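Long-range contacts in cellulose 1,4-beta-cellobiosidase (Clostridium thermocellum, PDB 3ZQX), which hydrolyses cellulose to release cellobiose and is represented here by its family 3b carbohydrate-binding module, a non-catalytic part of the enzyme: residues Tyr43-His48 and Ser112-Phe117; Gln6-Asn11 and Lys20-Ile25. The protein carries 1 engineered substitution. All coordinates share one frame; numbering follows the deposited sequence. Where two conformers were deposited one is given.

Both contacts belong to one beta-sandwich module, with centres 15 Å apart. Contact 2 is the backbone ladder of the N-terminal hairpin, which lies in one sheet. Contact 1 ties two loops together around a calcium ion, one of them following strand 38-43 of the facing sheet. They meet at the loop 112-117: the Phe117 ring of contact 1 rests on Cys9 and Asn11 of segment 6-11, with CE1 3.8 Å from Cys9 SG and 3.6 Å from Asn11 O. Tyr7 of contact 2 reaches the same loop, and its hydroxyl is hydrogen-bonded to the backbone N of Asp118. The calcium ligands include none from the hairpin; the Tyr7 side chain is about 12 Å from the ion.

Contact 1 (Tyr43-His48 and Ser112-Phe117); sequences YFTKEH and SNDYSF. With CA (calcium ion), chain B.
Asp114 OD1 is held twice: by the calcium ion at 2.4 Å and by the backbone N of Thr45 at 3.0 Å, which comes from 54° above the carboxylate plane. The other oxygen, OD2, accepts a hydrogen bond from the metal-bound water, so both carboxylate oxygens are held. Phe44 CB packs against its carbon, 3.3 Å from Asp114 CG. Thr45 binds the metal through both O and OG1; chi1 of 49° sets the hydroxyl between backbone N and carbonyl carbon, where OG1 also donates to Asn113 O at 2.8 Å. Glu47, bent at chi2, chelates with both carboxylate oxygens. Asn113 gives OD1 to the calcium, and its ND2 donates to Glu47 OE2 at 3.0 Å, cross-linking two ligands. With Asp110 O and the water, eight oxygens surround the ion.

Beyond the metal, Tyr43 and Ser116 pair: Tyr43 N donates to Ser116 OG at 2.8 Å, while Ser116 N returns a bond to Tyr43 O. Ser116 OG also bonds Lys129 O. The Tyr43 and Tyr115 side chains run alongside each other, their hydroxyls going on to Thr131 and Thr142. Two loops pinned by one calcium ion make up the structural metal site characteristic of the family 3 carbohydrate-binding fold.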
loop_
_atom_site.group_PDB
_atom_site.type_symbol
_atom_site.label_atom_id
_atom_site.label_comp_id
_atom_site.label_asym_id
_atom_site.label_seq_id
_atom_site.Cartn_x
_atom_site.Cartn_y
_atom_site.Cartn_z
ATOM N N TYR A 43 6.455 -1.342 -1.187
ATOM C CA TYR A 43 7.677 -1.696 -1.907
ATOM C C TYR A 43 7.920 -3.192 -1.913
ATOM O O TYR A 43 7.922 -3.835 -0.862
ATOM C CB TYR A 43 8.873 -0.956 -1.290
ATOM C CG TYR A 43 8.699 0.540 -1.368
ATOM C CD1 TYR A 43 9.055 1.233 -2.513
ATOM C CD2 TYR A 43 8.109 1.254 -0.322
ATOM C CE1 TYR A 43 8.862 2.603 -2.613
ATOM C CE2 TYR A 43 7.909 2.622 -0.408
ATOM C CZ TYR A 43 8.290 3.292 -1.551
ATOM O OH TYR A 43 8.073 4.647 -1.620
ATOM N N PHE A 44 8.105 -3.749 -3.107
ATOM C CA PHE A 44 8.408 -5.157 -3.244
ATOM C C PHE A 44 9.194 -5.366 -4.516
ATOM O O PHE A 44 9.049 -4.606 -5.476
ATOM C CB PHE A 44 7.118 -6.003 -3.242
ATOM C CG PHE A 44 6.308 -5.924 -4.517
ATOM C CD1 PHE A 44 5.456 -4.860 -4.770
ATOM C CD2 PHE A 44 6.392 -6.943 -5.455
ATOM C CE1 PHE A 44 4.705 -4.812 -5.936
ATOM C CE2 PHE A 44 5.648 -6.903 -6.633
ATOM C CZ PHE A 44 4.787 -5.839 -6.863
ATOM N N THR A 45 10.012 -6.409 -4.521
ATOM C CA THR A 45 10.798 -6.751 -5.693
ATOM C C THR A 45 10.042 -7.767 -6.529
ATOM O O THR A 45 9.547 -8.775 -6.011
ATOM C CB THR A 45 12.153 -7.341 -5.297
ATOM O OG1 THR A 45 11.943 -8.358 -4.316
ATOM C CG2 THR A 45 13.073 -6.261 -4.731
ATOM N N LYS A 46 9.943 -7.499 -7.826
ATOM C CA LYS A 46 9.251 -8.425 -8.709
ATOM C C LYS A 46 10.190 -9.497 -9.238
ATOM O O LYS A 46 11.258 -9.192 -9.764
ATOM C CB LYS A 46 8.499 -7.702 -9.835
ATOM C CG LYS A 46 9.335 -6.863 -10.748
ATOM C CD LYS A 46 8.465 -6.322 -11.869
ATOM C CE LYS A 46 9.276 -5.480 -12.817
ATOM N NZ LYS A 46 8.440 -4.827 -13.866
ATOM N N GLU A 47 9.790 -10.754 -9.071
ATOM C CA GLU A 47 10.571 -11.896 -9.520
ATOM C C GLU A 47 10.254 -12.340 -10.952
ATOM O O GLU A 47 10.994 -13.136 -11.520
ATOM C CB GLU A 47 10.361 -13.084 -8.571
ATOM C CG GLU A 47 11.208 -13.067 -7.303
ATOM C CD GLU A 47 10.793 -12.006 -6.302
ATOM O OE1 GLU A 47 9.602 -11.966 -5.907
ATOM O OE2 GLU A 47 11.668 -11.222 -5.878
ATOM N N HIS A 48 9.175 -11.832 -11.540
ATOM C CA HIS A 48 8.760 -12.283 -12.867
ATOM C C HIS A 48 8.310 -11.125 -13.734
ATOM O O HIS A 48 7.955 -10.066 -13.230
ATOM C CB HIS A 48 7.621 -13.296 -12.760
ATOM C CG HIS A 48 7.911 -14.429 -11.832
ATOM N ND1 HIS A 48 8.629 -15.539 -12.219
ATOM C CD2 HIS A 48 7.589 -14.620 -10.532
ATOM C CE1 HIS A 48 8.736 -16.367 -11.194
ATOM N NE2 HIS A 48 8.112 -15.834 -10.161
ATOM N N SER A 112 10.521 -12.543 0.747
ATOM C CA SER A 112 11.616 -12.320 1.694
ATOM C C SER A 112 12.532 -11.172 1.311
ATOM O O SER A 112 13.244 -10.672 2.128
ATOM C CB SER A 112 12.418 -13.619 1.943
ATOM O OG SER A 112 13.172 -13.948 0.829
ATOM N N ASN A 113 12.481 -10.799 0.045
ATOM C CA ASN A 113 13.256 -9.702 -0.464
ATOM C C ASN A 113 12.403 -8.466 -0.814
ATOM O O ASN A 113 12.751 -7.695 -1.693
ATOM C CB ASN A 113 14.101 -10.147 -1.661
ATOM C CG ASN A 113 13.274 -10.648 -2.780
ATOM O OD1 ASN A 113 12.061 -10.597 -2.703
ATOM N ND2 ASN A 113 13.905 -11.099 -3.862
ATOM N N ASP A 114 11.284 -8.329 -0.096
ATOM C CA ASP A 114 10.370 -7.202 -0.295
ATOM C C ASP A 114 10.485 -6.253 0.899
ATOM O O ASP A 114 10.238 -6.632 2.029
ATOM C CB ASP A 114 8.932 -7.669 -0.388
ATOM C CG ASP A 114 8.666 -8.493 -1.623
ATOM O OD1 ASP A 114 9.523 -8.540 -2.525
ATOM O OD2 ASP A 114 7.570 -9.080 -1.719
ATOM N N TYR A 115 10.851 -5.010 0.613
ATOM C CA TYR A 115 11.081 -4.023 1.658
ATOM C C TYR A 115 9.883 -3.833 2.588
ATOM O O TYR A 115 10.051 -3.714 3.804
ATOM C CB TYR A 115 11.463 -2.702 1.004
ATOM C CG TYR A 115 11.641 -1.524 1.925
ATOM C CD1 TYR A 115 12.852 -1.294 2.559
ATOM C CD2 TYR A 115 10.622 -0.595 2.105
ATOM C CE1 TYR A 115 13.028 -0.186 3.372
ATOM C CE2 TYR A 115 10.792 0.516 2.907
ATOM C CZ TYR A 115 11.999 0.714 3.540
ATOM O OH TYR A 115 12.202 1.810 4.352
ATOM N N SER A 116 8.673 -3.796 2.036
ATOM C CA SER A 116 7.501 -3.489 2.852
ATOM C C SER A 116 6.861 -4.700 3.528
ATOM O O SER A 116 5.911 -4.536 4.285
ATOM C CB SER A 116 6.439 -2.738 2.041
ATOM O OG SER A 116 6.934 -1.502 1.544
ATOM N N PHE A 117 7.361 -5.901 3.270
ATOM C CA PHE A 117 6.793 -7.116 3.864
ATOM C C PHE A 117 7.207 -7.271 5.322
ATOM O O PHE A 117 8.392 -7.233 5.626
ATOM C CB PHE A 117 7.311 -8.304 3.055
ATOM C CG PHE A 117 6.957 -9.671 3.600
ATOM C CD1 PHE A 117 5.637 -10.091 3.704
ATOM C CD2 PHE A 117 7.966 -10.576 3.907
ATOM C CE1 PHE A 117 5.331 -11.361 4.154
ATOM C CE2 PHE A 117 7.668 -11.845 4.349
ATOM C CZ PHE A 117 6.349 -12.243 4.471
HETATM CA CA CA B . 10.144 -10.198 -4.152
HETATM O O HOH W 1 7.630 -10.344 -4.094
#

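Contact 2 (Gln6-Asn11 and Lys20-Ile25); sequences QYLCEN and KGKFNI
Gln6 to Cys9 pair with Gly21 to Asn24 as the two arms of an antiparallel beta hairpin, part of one sheet of the module's beta sandwich. Backbone bonds come in reciprocal pairs: Gln6 N to Asn24 O at 2.8 Å with Asn24 N back to Gln6 O, then Leu8 and Lys22 likewise. Tyr7-Phe23 lies between these two, and Cys9-Gly21 follows Leu8-Lys22; both are non-hydrogen-bonded pairs. At Gly21, which has no side chain, the CA atoms of Cys9 and Gly21 come within 4.3 Å of each other. At the end of the ladder Glu10 N (2.9 Å) and Asn11 N (3.0 Å) both donate to Lys20 O from the same face of its carbonyl plane, the pattern of a classic beta bulge.

Apolar packing fills the face carrying Tyr7, Cys9 and Phe23, which looks toward strand 38-43. Phe23 CE1 comes to the edge of the Tyr7 ring, 4.3 Å from Tyr7 CD1; Phe23 also stacks with Phe99, and Tyr7 with Tyr127.

The other face carries Gln6, Leu8, Lys22 and Asn24, a mixed set. Leu8 lies beside the aliphatic part of Lys22, CD1 against CG at 3.9 Å, while the ammonium goes on to a salt bridge with Glu96. Gln6 and Asn24 extend the same way; with CG trans to its backbone N (chi1 -180°), Asn24 lays its amide alongside Gln6. Asn24 ND2 gives a hydrogen to Gln6 OE1 at 3.0 Å, approaching from 38° above the plane of that carbonyl, and also bonds Gln93 OE1.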
loop_
_atom_site.group_PDB
_atom_site.type_symbol
_atom_site.label_atom_id
_atom_site.label_comp_id
_atom_site.label_asym_id
_atom_site.label_seq_id
_atom_site.Cartn_x
_atom_site.Cartn_y
_atom_site.Cartn_z
ATOM N N GLN A 6 -1.314 2.605 8.494
ATOM C CA GLN A 6 -1.216 1.387 9.283
ATOM C C GLN A 6 -1.278 0.192 8.347
ATOM O O GLN A 6 -1.893 0.250 7.274
ATOM C CB GLN A 6 -2.353 1.288 10.287
ATOM C CG GLN A 6 -2.499 2.518 11.135
ATOM C CD GLN A 6 -3.507 2.316 12.228
ATOM O OE1 GLN A 6 -4.617 1.834 11.988
ATOM N NE2 GLN A 6 -3.118 2.653 13.452
ATOM N N TYR A 7 -0.622 -0.892 8.750
ATOM C CA TYR A 7 -0.494 -2.096 7.945
ATOM C C TYR A 7 -0.696 -3.316 8.811
ATOM O O TYR A 7 -0.407 -3.302 10.007
ATOM C CB TYR A 7 0.916 -2.136 7.360
ATOM C CG TYR A 7 1.476 -3.456 6.850
ATOM C CD1 TYR A 7 1.224 -3.897 5.561
ATOM C CD2 TYR A 7 2.334 -4.220 7.637
ATOM C CE1 TYR A 7 1.782 -5.075 5.079
ATOM C CE2 TYR A 7 2.891 -5.398 7.165
ATOM C CZ TYR A 7 2.625 -5.818 5.880
ATOM O OH TYR A 7 3.202 -6.987 5.426
ATOM N N LEU A 8 -1.189 -4.373 8.180
ATOM C CA LEU A 8 -1.065 -5.716 8.714
ATOM C C LEU A 8 -0.858 -6.677 7.550
ATOM O O LEU A 8 -1.252 -6.404 6.410
ATOM C CB LEU A 8 -2.270 -6.115 9.573
ATOM C CG LEU A 8 -3.638 -6.257 8.904
ATOM C CD1 LEU A 8 -3.797 -7.612 8.239
ATOM C CD2 LEU A 8 -4.749 -6.036 9.921
ATOM N N CYS A 9 -0.218 -7.797 7.854
ATOM C CA CYS A 9 0.112 -8.826 6.882
ATOM C C CYS A 9 -0.817 -10.017 7.065
ATOM O O CYS A 9 -1.010 -10.489 8.180
ATOM C CB CYS A 9 1.551 -9.281 7.102
ATOM S SG CYS A 9 2.115 -10.535 5.956
ATOM N N GLU A 10 -1.390 -10.489 5.966
ATOM C CA GLU A 10 -2.203 -11.705 5.979
ATOM C C GLU A 10 -1.422 -12.907 5.461
ATOM O O GLU A 10 -1.328 -13.923 6.149
ATOM C CB GLU A 10 -3.563 -11.517 5.310
ATOM C CG GLU A 10 -4.472 -10.630 6.151
ATOM C CD GLU A 10 -5.911 -10.607 5.685
ATOM O OE1 GLU A 10 -6.159 -10.723 4.467
ATOM O OE2 GLU A 10 -6.803 -10.469 6.547
ATOM N N ASN A 11 -0.883 -12.820 4.248
ATOM C CA ASN A 11 -0.099 -13.940 3.742
ATOM C C ASN A 11 1.357 -13.785 4.151
ATOM O O ASN A 11 2.086 -12.924 3.652
ATOM C CB ASN A 11 -0.182 -14.010 2.218
ATOM C CG ASN A 11 -1.442 -14.691 1.728
ATOM O OD1 ASN A 11 -2.296 -15.093 2.517
ATOM N ND2 ASN A 11 -1.568 -14.818 0.414
ATOM N N LYS A 20 -0.493 -10.387 0.335
ATOM C CA LYS A 20 -1.810 -10.047 0.853
ATOM C C LYS A 20 -1.712 -9.417 2.228
ATOM O O LYS A 20 -1.112 -9.995 3.138
ATOM C CB LYS A 20 -2.685 -11.303 0.922
ATOM C CG LYS A 20 -4.118 -11.052 1.376
ATOM C CD LYS A 20 -4.951 -12.320 1.381
ATOM C CE LYS A 20 -6.370 -12.046 1.847
ATOM N NZ LYS A 20 -7.200 -13.273 1.854
ATOM N N GLY A 21 -2.404 -8.302 2.415
ATOM C CA GLY A 21 -2.433 -7.625 3.689
ATOM C C GLY A 21 -3.512 -6.573 3.670
ATOM O O GLY A 21 -4.436 -6.641 2.851
ATOM N N LYS A 22 -3.435 -5.636 4.606
ATOM C CA LYS A 22 -4.352 -4.510 4.624
ATOM C C LYS A 22 -3.602 -3.241 4.950
ATOM O O LYS A 22 -2.609 -3.264 5.679
ATOM C CB LYS A 22 -5.462 -4.703 5.663
ATOM C CG LYS A 22 -6.219 -6.020 5.562
ATOM C CD LYS A 22 -7.386 -6.075 6.538
ATOM C CE LYS A 22 -8.110 -7.408 6.450
ATOM N NZ LYS A 22 -9.347 -7.407 7.283
ATOM N N PHE A 23 -4.117 -2.133 4.422
ATOM C CA PHE A 23 -3.671 -0.796 4.793
ATOM C C PHE A 23 -4.815 -0.054 5.476
ATOM O O PHE A 23 -5.980 -0.426 5.351
ATOM C CB PHE A 23 -3.281 0.054 3.573
ATOM C CG PHE A 23 -2.295 -0.595 2.643
ATOM C CD1 PHE A 23 -1.045 -0.989 3.084
ATOM C CD2 PHE A 23 -2.609 -0.776 1.306
ATOM C CE1 PHE A 23 -0.135 -1.575 2.205
ATOM C CE2 PHE A 23 -1.711 -1.357 0.429
ATOM C CZ PHE A 23 -0.473 -1.752 0.881
ATOM N N ASN A 24 -4.472 0.980 6.233
ATOM C CA ASN A 24 -5.454 1.934 6.720
ATOM C C ASN A 24 -4.781 3.289 6.678
ATOM O O ASN A 24 -3.717 3.445 7.274
ATOM C CB ASN A 24 -5.851 1.562 8.152
ATOM C CG ASN A 24 -6.880 2.493 8.749
ATOM O OD1 ASN A 24 -7.705 3.073 8.037
ATOM N ND2 ASN A 24 -6.836 2.645 10.073
ATOM N N ILE A 25 -5.389 4.269 6.012
ATOM C CA ILE A 25 -4.823 5.610 5.975
ATOM C C ILE A 25 -5.571 6.470 6.977
ATOM O O ILE A 25 -6.787 6.614 6.893
ATOM C CB ILE A 25 -4.893 6.233 4.569
ATOM C CG1 ILE A 25 -4.060 5.403 3.587
ATOM C CG2 ILE A 25 -4.407 7.681 4.612
ATOM C CD1 ILE A 25 -4.249 5.801 2.142
HETATM O O HOH W 2 -6.479 -8.573 2.780
HETATM O O HOH W 3 1.846 -10.503 2.137
HETATM O O HOH W 4 -5.118 -15.733 2.278
#